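Local coordinates for protein metallocarboxypeptidase (PDB 3DWC) that probably releases C-terminal amino acids, other than proline, from peptide substrates with broad specificity, as a metal-dependent carboxypeptidase of the M32 family, at residues L16-H21 / F283-V288; E8-F13 / R81-E86; Q342-G347 / R498-D503. All coordinates share one frame; numbering follows the deposited sequence.

Contact 1 of 3, residues L16-H21 / F283-V288; sequences LYRYGH and FETQPV
Tyr17, on the long N-terminal helix 3-32, lays its ring against Thr285 in a type I beta turn that runs from Phe283 to Gln286, so that a helix side meets a turn in the largely helical M32 fold. The turn is closed by the bond from Gln286 N to Phe283 O (3.0 Å). Tyr17 carries CG anti to its own nitrogen (chi1 -175°), which swings the ring out from the helix and lets one face receive the Thr285 backbone. Thr285 CA stands 3.7 Å from the centroid of the Tyr17 ring, only 12° off its normal, a CH-pi contact almost over the centre. Beside it Thr285 CB lies 3.8 Å from Tyr17 CD2, and the two side chains cross at about a right angle.

The Thr285 methyl serves a second flat group. CG2 also sits over a face of the Arg18 guanidinium, with NH2 of Arg18 3.8 Å from CG2 of Thr285. With CG2 turned to both neighbours, OG1 of Thr285 occupies the rotamer between backbone N and carbonyl carbon (chi1 69°), and hydrogen-bonds to Thr14 one helical turn before Arg18.

Arg18 also packs against Ala44 of the second subunit, which places this surface contact near the dimer interface. Tyr17 OH also bonds Glu245. From there one water crosses to the turn, donating to Tyr17 OH at 2.7 Å and to Glu284 O at 2.6 Å.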
loop_
_atom_site.group_PDB
_atom_site.type_symbol
_atom_site.label_atom_id
_atom_site.label_comp_id
_atom_site.label_asym_id
_atom_site.label_seq_id
_atom_site.Cartn_x
_atom_site.Cartn_y
_atom_site.Cartn_z
ATOM N N LEU B 16 1.947 -10.728 15.825
ATOM C CA LEU B 16 3.138 -10.303 15.076
ATOM C C LEU B 16 2.983 -10.421 13.566
ATOM O O LEU B 16 3.381 -9.521 12.838
ATOM C CB LEU B 16 4.373 -11.111 15.521
ATOM C CG LEU B 16 4.908 -10.822 16.931
ATOM C CD1 LEU B 16 5.974 -11.859 17.316
ATOM C CD2 LEU B 16 5.426 -9.296 17.112
ATOM N N TYR B 17 2.387 -11.519 13.106
ATOM C CA TYR B 17 2.069 -11.754 11.684
ATOM C C TYR B 17 1.180 -10.625 11.158
ATOM O O TYR B 17 1.436 -10.071 10.082
ATOM C CB TYR B 17 1.406 -13.125 11.518
ATOM C CG TYR B 17 1.135 -13.563 10.105
ATOM C CD1 TYR B 17 2.120 -14.135 9.338
ATOM C CD2 TYR B 17 -0.127 -13.402 9.535
ATOM C CE1 TYR B 17 1.858 -14.567 8.017
ATOM C CE2 TYR B 17 -0.385 -13.784 8.223
ATOM C CZ TYR B 17 0.602 -14.388 7.475
ATOM O OH TYR B 17 0.350 -14.789 6.160
ATOM N N ARG B 18 0.208 -10.202 11.948
ATOM C CA ARG B 18 -0.673 -9.129 11.516
ATOM C C ARG B 18 0.031 -7.825 11.391
ATOM O O ARG B 18 -0.220 -7.060 10.451
ATOM C CB ARG B 18 -1.842 -8.923 12.483
ATOM C CG ARG B 18 -2.811 -10.074 12.634
ATOM C CD ARG B 18 -3.077 -10.815 11.345
ATOM N NE ARG B 18 -3.970 -11.966 11.600
ATOM C CZ ARG B 18 -4.327 -12.828 10.660
ATOM N NH1 ARG B 18 -3.868 -12.688 9.434
ATOM N NH2 ARG B 18 -5.131 -13.854 10.952
ATOM N N TYR B 19 0.909 -7.540 12.343
ATOM C CA TYR B 19 1.676 -6.309 12.275
ATOM C C TYR B 19 2.653 -6.370 11.098
ATOM O O TYR B 19 2.893 -5.364 10.428
ATOM C CB TYR B 19 2.441 -6.088 13.562
ATOM C CG TYR B 19 1.629 -5.937 14.843
ATOM C CD1 TYR B 19 0.454 -5.206 14.883
ATOM C CD2 TYR B 19 2.115 -6.441 16.056
ATOM C CE1 TYR B 19 -0.272 -5.009 16.116
ATOM C CE2 TYR B 19 1.418 -6.241 17.272
ATOM C CZ TYR B 19 0.211 -5.543 17.280
ATOM O OH TYR B 19 -0.502 -5.366 18.476
ATOM N N GLY B 20 3.195 -7.557 10.825
ATOM C CA GLY B 20 4.133 -7.763 9.710
ATOM C C GLY B 20 3.480 -7.550 8.366
ATOM O O GLY B 20 4.086 -6.987 7.450
ATOM N N HIS B 21 2.216 -7.960 8.258
ATOM C CA HIS B 21 1.402 -7.619 7.091
ATOM C C HIS B 21 1.461 -6.123 6.731
ATOM O O HIS B 21 1.763 -5.765 5.598
ATOM C CB HIS B 21 -0.009 -8.057 7.329
ATOM C CG HIS B 21 -0.959 -7.701 6.231
ATOM N ND1 HIS B 21 -1.411 -8.626 5.300
ATOM C CD2 HIS B 21 -1.619 -6.544 5.971
ATOM C CE1 HIS B 21 -2.279 -8.032 4.496
ATOM N NE2 HIS B 21 -2.419 -6.772 4.877
ATOM N N PHE B 283 -1.141 -23.652 9.697
ATOM C CA PHE B 283 -0.150 -22.891 10.456
ATOM C C PHE B 283 0.170 -21.556 9.812
ATOM O O PHE B 283 1.245 -20.987 10.002
ATOM C CB PHE B 283 1.097 -23.733 10.607
ATOM C CG PHE B 283 0.952 -24.842 11.632
ATOM C CD1 PHE B 283 0.441 -26.093 11.281
ATOM C CD2 PHE B 283 1.345 -24.623 12.951
ATOM C CE1 PHE B 283 0.340 -27.097 12.212
ATOM C CE2 PHE B 283 1.253 -25.616 13.897
ATOM C CZ PHE B 283 0.734 -26.864 13.537
ATOM N N GLU B 284 -0.806 -21.018 9.095
ATOM C CA GLU B 284 -0.552 -19.895 8.169
ATOM C C GLU B 284 0.036 -18.620 8.807
ATOM O O GLU B 284 0.903 -17.977 8.207
ATOM C CB GLU B 284 -1.833 -19.570 7.380
ATOM C CG GLU B 284 -2.178 -20.631 6.344
ATOM C CD GLU B 284 -3.002 -21.782 6.881
ATOM O OE1 GLU B 284 -3.177 -22.745 6.124
ATOM O OE2 GLU B 284 -3.473 -21.757 8.039
ATOM N N THR B 285 -0.374 -18.299 10.024
ATOM C CA THR B 285 0.093 -17.070 10.720
ATOM C C THR B 285 1.292 -17.323 11.674
ATOM O O THR B 285 1.670 -16.447 12.457
ATOM C CB THR B 285 -1.043 -16.500 11.560
ATOM O OG1 THR B 285 -1.312 -17.392 12.657
ATOM C CG2 THR B 285 -2.320 -16.332 10.704
ATOM N N GLN B 286 1.902 -18.507 11.557
ATOM C CA GLN B 286 2.969 -18.970 12.432
ATOM C C GLN B 286 4.323 -19.094 11.743
ATOM O O GLN B 286 4.396 -19.308 10.516
ATOM C CB GLN B 286 2.593 -20.365 12.953
ATOM C CG GLN B 286 1.298 -20.390 13.773
ATOM C CD GLN B 286 1.405 -19.590 15.040
ATOM O OE1 GLN B 286 2.312 -19.819 15.848
ATOM N NE2 GLN B 286 0.463 -18.643 15.242
ATOM N N PRO B 287 5.400 -19.082 12.542
ATOM C CA PRO B 287 6.716 -19.064 11.975
ATOM C C PRO B 287 7.169 -20.396 11.328
ATOM O O PRO B 287 8.131 -20.390 10.575
ATOM C CB PRO B 287 7.583 -18.631 13.159
ATOM C CG PRO B 287 6.900 -19.168 14.324
ATOM C CD PRO B 287 5.450 -19.093 14.017
ATOM N N VAL B 288 6.470 -21.509 11.582
ATOM C CA VAL B 288 6.743 -22.760 10.855
ATOM C C VAL B 288 6.237 -22.702 9.393
ATOM O O VAL B 288 6.739 -23.403 8.523
ATOM C CB VAL B 288 6.119 -23.951 11.561
ATOM C CG1 VAL B 288 4.601 -23.961 11.393
ATOM C CG2 VAL B 288 6.797 -25.285 11.063
HETATM O O HOH W 1 1.351 -17.295 5.711
#

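Contact 2 of 3, residues E8-F13 / R81-E86; sequences ELERVF and RANLRE. With SO4 (sulfate ion), chain T.
Leu9 and Leu84 meet through their terminal methyls, CD1 of Leu9 lying 4.0 Å from CD1 of Leu84, and the next residue, Glu10, slants past Asn83. The two helical segments run in broadly the same direction, with CA of Leu9 8.4 Å from CA of Leu84. Leu84 has CG anti to its nitrogen (chi1 -175°), and this turns its methyl end in to Leu9. Both leucines also touch helix 60-71, Leu9 through Leu65 and Ile66 and Leu84 through Ala69, so the apolar seam is shared by three helices.

Glu10 leaves its helix at CB and continues as an extended chain toward the other segment. Its CG comes within 4.1 Å of Asn83 ND2. Beyond CD the carboxylate divides its partners: OE1 forms a salt bridge with Lys7, whereas OE2 stands 3.9 Å from Asn83 ND2 and takes a weak hydrogen bond from Tyr6 OH. The carboxylate and amide planes are 63° apart. Asn83 ND2 instead donates to Gln286 OE1 and bonds Tyr6 OH, while its OD1 accepts from Val288 N; both ends of this buried amide are thereby satisfied, which should fix its rotation.

Away from the other segment, at the start of 81-86, Arg81 NE donates to O1 of a sulfate ion at 3.0 Å, with a nearly straight N-H...O angle of 167°; the anion probably comes from the crystallisation liquor. Taken together, this is side-by-side packing of N-terminal helices in the mainly alpha-helical carboxypeptidase Taq (M32) fold, apolar on one flank and polar on the other.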
loop_
_atom_site.group_PDB
_atom_site.type_symbol
_atom_site.label_atom_id
_atom_site.label_comp_id
_atom_site.label_asym_id
_atom_site.label_seq_id
_atom_site.Cartn_x
_atom_site.Cartn_y
_atom_site.Cartn_z
ATOM N N GLU B 8 -0.674 -19.910 23.860
ATOM C CA GLU B 8 -0.490 -18.496 24.140
ATOM C C GLU B 8 0.585 -17.912 23.226
ATOM O O GLU B 8 0.406 -16.838 22.697
ATOM C CB GLU B 8 -0.139 -18.273 25.605
ATOM C CG GLU B 8 0.231 -16.826 25.954
ATOM C CD GLU B 8 -0.951 -15.874 25.900
ATOM O OE1 GLU B 8 -0.738 -14.684 25.523
ATOM O OE2 GLU B 8 -2.083 -16.322 26.225
ATOM N N LEU B 9 1.688 -18.631 23.026
ATOM C CA LEU B 9 2.670 -18.238 22.031
ATOM C C LEU B 9 2.067 -18.141 20.634
ATOM O O LEU B 9 2.382 -17.231 19.883
ATOM C CB LEU B 9 3.886 -19.158 22.033
ATOM C CG LEU B 9 4.860 -18.908 23.201
ATOM C CD1 LEU B 9 5.614 -20.179 23.566
ATOM C CD2 LEU B 9 5.838 -17.780 22.914
ATOM N N GLU B 10 1.222 -19.085 20.268
ATOM C CA GLU B 10 0.645 -19.062 18.943
ATOM C C GLU B 10 -0.069 -17.746 18.728
ATOM O O GLU B 10 0.059 -17.132 17.687
ATOM C CB GLU B 10 -0.321 -20.221 18.728
ATOM C CG GLU B 10 0.360 -21.528 18.356
ATOM C CD GLU B 10 -0.592 -22.523 17.681
ATOM O OE1 GLU B 10 -1.808 -22.401 17.890
ATOM O OE2 GLU B 10 -0.131 -23.425 16.941
ATOM N N ARG B 11 -0.849 -17.357 19.726
ATOM C CA ARG B 11 -1.616 -16.101 19.742
ATOM C C ARG B 11 -0.736 -14.854 19.598
ATOM O O ARG B 11 -1.075 -13.910 18.876
ATOM C CB ARG B 11 -2.407 -16.041 21.060
ATOM C CG ARG B 11 -3.425 -14.906 21.142
ATOM C CD ARG B 11 -3.965 -14.673 22.608
ATOM N NE ARG B 11 -2.970 -13.970 23.432
ATOM C CZ ARG B 11 -2.631 -12.680 23.274
ATOM N NH1 ARG B 11 -3.214 -11.914 22.342
ATOM N NH2 ARG B 11 -1.702 -12.138 24.062
ATOM N N VAL B 12 0.379 -14.839 20.315
ATOM C CA VAL B 12 1.351 -13.773 20.185
ATOM C C VAL B 12 1.895 -13.749 18.776
ATOM O O VAL B 12 1.998 -12.695 18.185
ATOM C CB VAL B 12 2.517 -13.936 21.161
ATOM C CG1 VAL B 12 3.608 -12.918 20.882
ATOM C CG2 VAL B 12 2.010 -13.808 22.603
ATOM N N PHE B 13 2.191 -14.912 18.201
ATOM C CA PHE B 13 2.820 -14.930 16.874
ATOM C C PHE B 13 1.851 -14.538 15.737
ATOM O O PHE B 13 2.266 -13.962 14.744
ATOM C CB PHE B 13 3.548 -16.261 16.641
ATOM C CG PHE B 13 4.940 -16.248 17.171
ATOM C CD1 PHE B 13 5.196 -16.528 18.499
ATOM C CD2 PHE B 13 5.999 -15.861 16.358
ATOM C CE1 PHE B 13 6.484 -16.496 19.006
ATOM C CE2 PHE B 13 7.292 -15.800 16.871
ATOM C CZ PHE B 13 7.524 -16.121 18.220
ATOM N N ARG B 81 5.379 -28.926 17.678
ATOM C CA ARG B 81 6.764 -29.036 18.149
ATOM C C ARG B 81 7.728 -28.312 17.211
ATOM O O ARG B 81 8.614 -27.604 17.663
ATOM C CB ARG B 81 7.179 -30.507 18.336
ATOM C CG ARG B 81 6.420 -31.255 19.416
ATOM C CD ARG B 81 7.167 -32.503 19.893
ATOM N NE ARG B 81 7.259 -33.465 18.813
ATOM C CZ ARG B 81 6.352 -34.399 18.533
ATOM N NH1 ARG B 81 5.256 -34.539 19.259
ATOM N NH2 ARG B 81 6.550 -35.198 17.490
ATOM N N ALA B 82 7.563 -28.476 15.903
ATOM C CA ALA B 82 8.409 -27.736 14.937
ATOM C C ALA B 82 8.155 -26.226 15.045
ATOM O O ALA B 82 9.089 -25.386 14.940
ATOM C CB ALA B 82 8.126 -28.169 13.521
ATOM N N ASN B 83 6.883 -25.886 15.241
ATOM C CA ASN B 83 6.508 -24.470 15.319
ATOM C C ASN B 83 7.161 -23.880 16.558
ATOM O O ASN B 83 7.711 -22.778 16.489
ATOM C CB ASN B 83 4.987 -24.314 15.299
ATOM C CG ASN B 83 4.527 -22.885 15.111
ATOM O OD1 ASN B 83 5.111 -22.111 14.336
ATOM N ND2 ASN B 83 3.449 -22.525 15.815
ATOM N N LEU B 84 7.181 -24.637 17.669
ATOM C CA LEU B 84 7.828 -24.130 18.885
ATOM C C LEU B 84 9.327 -23.891 18.659
ATOM O O LEU B 84 9.887 -22.912 19.144
ATOM C CB LEU B 84 7.600 -25.069 20.079
ATOM C CG LEU B 84 8.112 -24.634 21.458
ATOM C CD1 LEU B 84 7.632 -23.234 21.853
ATOM C CD2 LEU B 84 7.718 -25.679 22.528
ATOM N N ARG B 85 9.975 -24.798 17.920
ATOM C CA ARG B 85 11.370 -24.591 17.468
ATOM C C ARG B 85 11.530 -23.288 16.660
ATOM O O ARG B 85 12.475 -22.535 16.862
ATOM C CB ARG B 85 11.836 -25.769 16.604
ATOM C CG ARG B 85 13.314 -25.752 16.232
ATOM C CD ARG B 85 13.633 -26.847 15.210
ATOM N NE ARG B 85 12.882 -26.641 13.974
ATOM C CZ ARG B 85 12.382 -27.601 13.198
ATOM N NH1 ARG B 85 12.523 -28.875 13.500
ATOM N NH2 ARG B 85 11.716 -27.262 12.105
ATOM N N GLU B 86 10.605 -23.036 15.738
ATOM C CA GLU B 86 10.720 -21.859 14.903
ATOM C C GLU B 86 10.426 -20.590 15.705
ATOM O O GLU B 86 11.027 -19.553 15.445
ATOM C CB GLU B 86 9.868 -21.995 13.656
ATOM C CG GLU B 86 10.300 -23.135 12.791
ATOM C CD GLU B 86 11.786 -23.103 12.417
ATOM O OE1 GLU B 86 12.290 -22.024 12.074
ATOM O OE2 GLU B 86 12.427 -24.172 12.437
HETATM S S SO4 T . 10.097 -34.241 16.772
HETATM O O1 SO4 T . 9.581 -32.904 17.042
HETATM O O2 SO4 T . 9.893 -35.136 17.911
HETATM O O3 SO4 T . 9.419 -34.799 15.598
HETATM O O4 SO4 T . 11.539 -34.139 16.568
#

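Contact 3 of 3, residues Q342-G347 / R498-D503; sequences QRVSPG and RRYRDD
Gln342 NE2 is gripped by two oxygen acceptors, the terminal carboxylate OXT of Gly505 and the backbone O of Arg310, and it lies 3.7 Å from Arg499 NE. That nitrogen in turn donates to the other terminal oxygen, O of Gly505. The two donors thus sit side by side because both serve one carboxylate, the C-terminus of the chain. Amide and guanidinium planes are only 21° apart, although the two side chains cross at about a right angle. The kink at chi3 of Arg499 (-69°) turns its guanidinium off the line of the aliphatic chain, over which the Gln342 amide rests: OE1 of Gln342 is 3.7 Å from CG of Arg499. A water also lies 3.0 Å from Gln342 OE1 and 2.9 Å from Arg499 O; acceptors around it outnumber its protons, so it may not donate to all of them at once.

Tyr500 fills the other half of the contact. Its ring edge faces the backbone, CE1 standing 3.1 Å from Gln342 O near the ring plane, while Val344 CG2 comes in obliquely to 3.4 Å from Tyr500 CD1, a tight approach. One ring face is backed by the CG of its neighbour Arg499. At the tip, Tyr500 OH bonds Glu355 OE1, the same oxygen that pairs with Arg499 NH2, which ties the two side chains to one acidic group.

The contact joins the segment directly following helix 334-341 to the last turn of helix 490-501, and helix 168-196 packs alongside, with Leu186 against Val344 and Val189 against Tyr500.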
loop_
_atom_site.group_PDB
_atom_site.type_symbol
_atom_site.label_atom_id
_atom_site.label_comp_id
_atom_site.label_asym_id
_atom_site.label_seq_id
_atom_site.Cartn_x
_atom_site.Cartn_y
_atom_site.Cartn_z
ATOM N N GLN B 342 22.241 -18.211 -23.241
ATOM C CA GLN B 342 23.304 -19.037 -22.598
ATOM C C GLN B 342 24.697 -18.501 -22.882
ATOM O O GLN B 342 25.688 -19.175 -22.660
ATOM C CB GLN B 342 23.252 -20.494 -23.048
ATOM C CG GLN B 342 22.023 -21.242 -22.512
ATOM C CD GLN B 342 21.995 -22.700 -22.894
ATOM O OE1 GLN B 342 22.960 -23.244 -23.433
ATOM N NE2 GLN B 342 20.891 -23.365 -22.575
ATOM N N ARG B 343 24.772 -17.286 -23.404
ATOM C CA ARG B 343 26.070 -16.707 -23.773
ATOM C C ARG B 343 26.938 -16.534 -22.536
ATOM O O ARG B 343 26.443 -16.108 -21.507
ATOM C CB ARG B 343 25.881 -15.344 -24.430
ATOM C CG ARG B 343 27.162 -14.871 -25.122
ATOM C CD ARG B 343 27.131 -13.383 -25.325
ATOM N NE ARG B 343 26.917 -13.000 -26.715
ATOM C CZ ARG B 343 25.802 -12.465 -27.223
ATOM N NH1 ARG B 343 24.694 -12.251 -26.474
ATOM N NH2 ARG B 343 25.803 -12.141 -28.512
ATOM N N VAL B 344 28.206 -16.905 -22.657
ATOM C CA VAL B 344 29.161 -16.834 -21.562
ATOM C C VAL B 344 30.158 -15.727 -21.858
ATOM O O VAL B 344 30.868 -15.771 -22.868
ATOM C CB VAL B 344 29.861 -18.194 -21.310
ATOM C CG1 VAL B 344 30.966 -18.038 -20.291
ATOM C CG2 VAL B 344 28.824 -19.218 -20.813
ATOM N N SER B 345 30.178 -14.731 -20.979
ATOM C CA SER B 345 31.055 -13.570 -21.129
ATOM C C SER B 345 31.414 -12.984 -19.771
ATOM O O SER B 345 30.639 -12.239 -19.186
ATOM C CB SER B 345 30.394 -12.487 -21.970
ATOM O OG SER B 345 31.415 -11.598 -22.365
ATOM N N PRO B 346 32.589 -13.345 -19.245
ATOM C CA PRO B 346 32.966 -12.861 -17.925
ATOM C C PRO B 346 33.068 -11.357 -17.872
ATOM O O PRO B 346 33.439 -10.741 -18.838
ATOM C CB PRO B 346 34.327 -13.484 -17.706
ATOM C CG PRO B 346 34.319 -14.656 -18.568
ATOM C CD PRO B 346 33.601 -14.242 -19.794
ATOM N N GLY B 347 32.709 -10.795 -16.736
ATOM C CA GLY B 347 32.768 -9.371 -16.518
ATOM C C GLY B 347 32.989 -9.067 -15.040
ATOM O O GLY B 347 33.194 -9.950 -14.225
ATOM N N ARG B 498 27.189 -29.942 -18.487
ATOM C CA ARG B 498 26.288 -30.379 -19.519
ATOM C C ARG B 498 25.740 -29.268 -20.382
ATOM O O ARG B 498 25.586 -29.450 -21.589
ATOM C CB ARG B 498 25.105 -31.172 -18.928
ATOM C CG ARG B 498 25.550 -32.524 -18.401
ATOM C CD ARG B 498 24.495 -33.250 -17.561
ATOM N NE ARG B 498 25.092 -34.446 -16.958
ATOM C CZ ARG B 498 24.525 -35.165 -15.974
ATOM N NH1 ARG B 498 23.359 -34.831 -15.466
ATOM N NH2 ARG B 498 25.143 -36.224 -15.489
ATOM N N ARG B 499 25.426 -28.143 -19.756
ATOM C CA ARG B 499 24.847 -27.046 -20.459
ATOM C C ARG B 499 25.932 -26.278 -21.224
ATOM O O ARG B 499 25.781 -26.060 -22.421
ATOM C CB ARG B 499 24.088 -26.153 -19.501
ATOM C CG ARG B 499 23.638 -24.850 -20.142
ATOM C CD ARG B 499 22.622 -24.129 -19.285
ATOM N NE ARG B 499 21.336 -24.813 -19.213
ATOM C CZ ARG B 499 20.318 -24.409 -18.463
ATOM N NH1 ARG B 499 19.155 -25.075 -18.483
ATOM N NH2 ARG B 499 20.451 -23.320 -17.727
ATOM N N TYR B 500 27.031 -25.895 -20.552
ATOM C CA TYR B 500 28.010 -25.003 -21.176
ATOM C C TYR B 500 29.163 -25.675 -21.915
ATOM O O TYR B 500 29.669 -25.161 -22.918
ATOM C CB TYR B 500 28.484 -23.953 -20.176
ATOM C CG TYR B 500 27.323 -23.051 -19.791
ATOM C CD1 TYR B 500 26.901 -22.028 -20.639
ATOM C CD2 TYR B 500 26.592 -23.279 -18.633
ATOM C CE1 TYR B 500 25.829 -21.229 -20.305
ATOM C CE2 TYR B 500 25.496 -22.491 -18.296
ATOM C CZ TYR B 500 25.110 -21.489 -19.150
ATOM O OH TYR B 500 24.031 -20.697 -18.855
ATOM N N ARG B 501 29.603 -26.806 -21.396
ATOM C CA ARG B 501 30.734 -27.480 -21.940
ATOM C C ARG B 501 30.279 -28.482 -23.006
ATOM O O ARG B 501 30.953 -28.655 -24.023
ATOM C CB ARG B 501 31.507 -28.148 -20.808
ATOM C CG ARG B 501 32.841 -28.726 -21.227
ATOM C CD ARG B 501 32.812 -30.201 -21.153
ATOM N NE ARG B 501 33.159 -30.691 -19.845
ATOM C CZ ARG B 501 32.596 -31.735 -19.229
ATOM N NH1 ARG B 501 31.560 -32.410 -19.720
ATOM N NH2 ARG B 501 33.063 -32.086 -18.054
ATOM N N ASP B 502 29.138 -29.129 -22.801
ATOM C CA ASP B 502 28.610 -30.098 -23.780
ATOM C C ASP B 502 27.417 -29.568 -24.604
ATOM O O ASP B 502 26.881 -30.289 -25.452
ATOM C CB ASP B 502 28.200 -31.357 -23.028
ATOM C CG ASP B 502 29.333 -31.909 -22.191
ATOM O OD1 ASP B 502 30.442 -31.533 -22.532
ATOM O OD2 ASP B 502 29.136 -32.662 -21.193
ATOM N N ASP B 503 26.978 -28.337 -24.359
ATOM C CA ASP B 503 25.901 -27.739 -25.167
ATOM C C ASP B 503 24.629 -28.614 -25.200
ATOM O O ASP B 503 23.935 -28.685 -26.233
ATOM C CB ASP B 503 26.407 -27.503 -26.600
ATOM C CG ASP B 503 25.499 -26.575 -27.410
ATOM O OD1 ASP B 503 24.974 -25.598 -26.831
ATOM O OD2 ASP B 503 25.323 -26.813 -28.630
HETATM O O HOH W 2 23.290 -26.147 -23.883
#

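Overall arrangement
Contacts 1 and 2 are neighbours, their centres 10 Å apart. Both use helix 3-32, and their segments alternate along the chain, so the first helix is held by helix 78-95 and by the turn before helix 294-309 together; that turn also reaches helix 78-95 directly. Contact 3 comes later in sequence and lies on the opposite side of the chain's centre, about 42 Å from contact 1 and 46 Å from contact 2, centre to centre. It fastens the C-terminal helix 490-501. All three lie away from the cobalt site and the bound glycine, fixing the two chain ends onto opposite flanks of the same M32 fold.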